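Local coordinates for protein carboxyl esterase NP (Bacillus subtilis, PDB 4CCW) that hydrolyses carboxylic esters to an alcohol and a carboxylate, as a carboxylesterase of the alpha/beta hydrolase fold, at residues A[180-185]-A[195-200]. Sequence-based numbering, arbitrary orientation.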
loop_
_atom_site.group_PDB
_atom_site.type_symbol
_atom_site.label_atom_id
_atom_site.label_comp_id
_atom_site.label_asym_id
_atom_site.label_seq_id
_atom_site.Cartn_x
_atom_site.Cartn_y
_atom_site.Cartn_z
ATOM N N LYS A 180 -12.115 -1.806 17.349
ATOM C CA LYS A 180 -12.690 -3.047 16.831
ATOM C C LYS A 180 -11.930 -3.524 15.603
ATOM O O LYS A 180 -11.572 -4.693 15.506
ATOM C CB LYS A 180 -14.154 -2.848 16.435
ATOM C CG LYS A 180 -15.095 -2.466 17.564
ATOM C CD LYS A 180 -15.722 -3.677 18.227
ATOM C CE LYS A 180 -16.935 -3.255 19.045
ATOM N NZ LYS A 180 -17.415 -4.333 19.949
ATOM N N PHE A 181 -11.705 -2.611 14.661
ATOM C CA PHE A 181 -10.980 -2.922 13.429
ATOM C C PHE A 181 -9.586 -3.483 13.735
ATOM O O PHE A 181 -9.211 -4.549 13.237
ATOM C CB PHE A 181 -10.895 -1.664 12.561
ATOM C CG PHE A 181 -10.177 -1.856 11.249
ATOM C CD1 PHE A 181 -10.880 -2.223 10.105
ATOM C CD2 PHE A 181 -8.814 -1.595 11.146
ATOM C CE1 PHE A 181 -10.229 -2.378 8.890
ATOM C CE2 PHE A 181 -8.159 -1.741 9.934
ATOM C CZ PHE A 181 -8.866 -2.131 8.806
ATOM N N LEU A 182 -8.838 -2.786 14.586
ATOM C CA LEU A 182 -7.451 -3.171 14.870
ATOM C C LEU A 182 -7.312 -4.494 15.642
ATOM O O LEU A 182 -6.424 -5.300 15.350
ATOM C CB LEU A 182 -6.702 -2.018 15.553
ATOM C CG LEU A 182 -6.404 -0.814 14.644
ATOM C CD1 LEU A 182 -5.782 0.324 15.444
ATOM C CD2 LEU A 182 -5.530 -1.185 13.445
ATOM N N ASN A 183 -8.211 -4.729 16.589
ATOM C CA ASN A 183 -8.212 -5.969 17.357
ATOM C C ASN A 183 -8.579 -7.167 16.487
ATOM O O ASN A 183 -8.088 -8.281 16.696
ATOM C CB ASN A 183 -9.148 -5.855 18.560
ATOM C CG ASN A 183 -8.660 -4.841 19.591
ATOM O OD1 ASN A 183 -7.554 -4.305 19.482
ATOM N ND2 ASN A 183 -9.487 -4.572 20.597
ATOM N N TRP A 184 -9.446 -6.923 15.509
ATOM C CA TRP A 184 -9.808 -7.928 14.525
ATOM C C TRP A 184 -8.658 -8.235 13.607
ATOM O O TRP A 184 -8.341 -9.400 13.393
ATOM C CB TRP A 184 -11.015 -7.452 13.735
ATOM C CG TRP A 184 -11.366 -8.272 12.516
ATOM C CD1 TRP A 184 -11.884 -9.569 12.475
ATOM C CD2 TRP A 184 -11.279 -7.849 11.107
ATOM N NE1 TRP A 184 -12.114 -9.959 11.177
ATOM C CE2 TRP A 184 -11.765 -8.982 10.308
ATOM C CE3 TRP A 184 -10.854 -6.688 10.450
ATOM C CZ2 TRP A 184 -11.823 -8.933 8.920
ATOM C CZ3 TRP A 184 -10.908 -6.660 9.049
ATOM C CH2 TRP A 184 -11.386 -7.750 8.304
ATOM N N MET A 185 -8.019 -7.191 13.080
ATOM C CA MET A 185 -6.971 -7.350 12.078
ATOM C C MET A 185 -5.642 -7.805 12.681
ATOM O O MET A 185 -4.827 -8.434 12.011
ATOM C CB MET A 185 -6.792 -6.040 11.299
ATOM C CG MET A 185 -5.797 -6.111 10.159
ATOM S SD MET A 185 -5.917 -4.691 9.071
ATOM C CE MET A 185 -7.257 -5.255 8.032
ATOM N N ILE A 195 1.835 6.711 18.038
ATOM C CA ILE A 195 1.791 7.921 17.212
ATOM C C ILE A 195 1.206 7.589 15.845
ATOM O O ILE A 195 0.410 8.358 15.294
ATOM C CB ILE A 195 3.172 8.613 17.094
ATOM C CG1 ILE A 195 3.557 9.251 18.438
ATOM C CG2 ILE A 195 3.149 9.701 16.030
ATOM C CD1 ILE A 195 4.910 9.932 18.463
ATOM N N PHE A 196 1.573 6.423 15.326
ATOM C CA PHE A 196 1.015 5.947 14.069
ATOM C C PHE A 196 -0.489 5.728 14.202
ATOM O O PHE A 196 -1.257 6.076 13.303
ATOM C CB PHE A 196 1.694 4.663 13.587
ATOM C CG PHE A 196 1.110 4.137 12.312
ATOM C CD1 PHE A 196 1.422 4.739 11.095
ATOM C CD2 PHE A 196 0.207 3.078 12.322
ATOM C CE1 PHE A 196 0.864 4.280 9.915
ATOM C CE2 PHE A 196 -0.368 2.623 11.147
ATOM C CZ PHE A 196 -0.032 3.220 9.938
ATOM N N VAL A 197 -0.902 5.142 15.326
ATOM C CA VAL A 197 -2.322 4.873 15.578
ATOM C C VAL A 197 -3.099 6.181 15.685
ATOM O O VAL A 197 -4.211 6.274 15.153
ATOM C CB VAL A 197 -2.563 3.997 16.837
ATOM C CG1 VAL A 197 -4.059 3.839 17.107
ATOM C CG2 VAL A 197 -1.928 2.626 16.675
ATOM N N LYS A 198 -2.530 7.166 16.388
ATOM C CA LYS A 198 -3.130 8.497 16.488
ATOM C C LYS A 198 -3.425 9.085 15.113
ATOM O O LYS A 198 -4.479 9.696 14.912
ATOM C CB LYS A 198 -2.242 9.460 17.289
ATOM C CG LYS A 198 -2.444 9.405 18.795
ATOM C CD LYS A 198 -1.645 10.507 19.478
ATOM C CE LYS A 198 -1.928 10.574 20.972
ATOM N NZ LYS A 198 -1.477 11.861 21.573
ATOM N N GLN A 199 -2.493 8.898 14.175
ATOM C CA GLN A 199 -2.682 9.341 12.794
ATOM C C GLN A 199 -3.806 8.579 12.094
ATOM O O GLN A 199 -4.619 9.164 11.374
ATOM C CB GLN A 199 -1.375 9.229 11.992
ATOM C CG GLN A 199 -1.504 9.679 10.539
ATOM C CD GLN A 199 -0.383 9.184 9.643
ATOM O OE1 GLN A 199 0.613 8.641 10.110
ATOM N NE2 GLN A 199 -0.539 9.387 8.348
ATOM N N PHE A 200 -3.836 7.267 12.292
ATOM C CA PHE A 200 -4.857 6.433 11.674
ATOM C C PHE A 200 -6.240 6.875 12.173
ATOM O O PHE A 200 -7.168 7.038 11.378
ATOM C CB PHE A 200 -4.583 4.949 11.958
ATOM C CG PHE A 200 -5.673 4.028 11.494
ATOM C CD1 PHE A 200 -5.934 3.859 10.135
ATOM C CD2 PHE A 200 -6.426 3.301 12.414
ATOM C CE1 PHE A 200 -6.939 3.008 9.704
ATOM C CE2 PHE A 200 -7.429 2.447 11.989
ATOM C CZ PHE A 200 -7.687 2.292 10.629
#
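Phe181 and Leu182 of helix 177-185 reach across to Val197 and Phe200 of helix 194-205; the axes of segments 180-185 and 195-200 come no nearer than 13.0 Å, and their N-to-C directions make an angle of 126°, so that side chains alone, and no backbone, bridge the gap. The two phenylalanines meet at a ring atom: CZ of Phe200 lies 4.1 Å from CD2 of Phe181 and equally near its CE2. Their planes are inclined by 34° and the ring centres stand 6.0 Å apart, an oblique meeting. Phe200, with CG anti to its backbone N (chi1 173°), points its CZ end at the CD2-CE2 side of Phe181, whose side chain crosses it at about a right angle. Leu182 adds a single methyl, CD1, set 4.3 Å from CG1 of Val197 and the same distance from CD2 of Phe200. Beyond the pair, Phe65 packs edge-to-face with the Phe200 ring, while Phe181 also leans on Tyr168 of helix 163-171 and on Leu172. Phe181 and Phe65 both belong to the pocket that holds (2-hydroxyethoxy)acetic acid, and the Phe181 side chain is about 6 Å from that of His273, the probable proton acceptor. No hydrogen bond joins the two segments, and just 151 Å² is buried between them; this is a slender, wholly apolar contact through which Phe200 touches a pocket-lining ring, consistent with a second-shell place beside a pocket largely lined by apolar side chains.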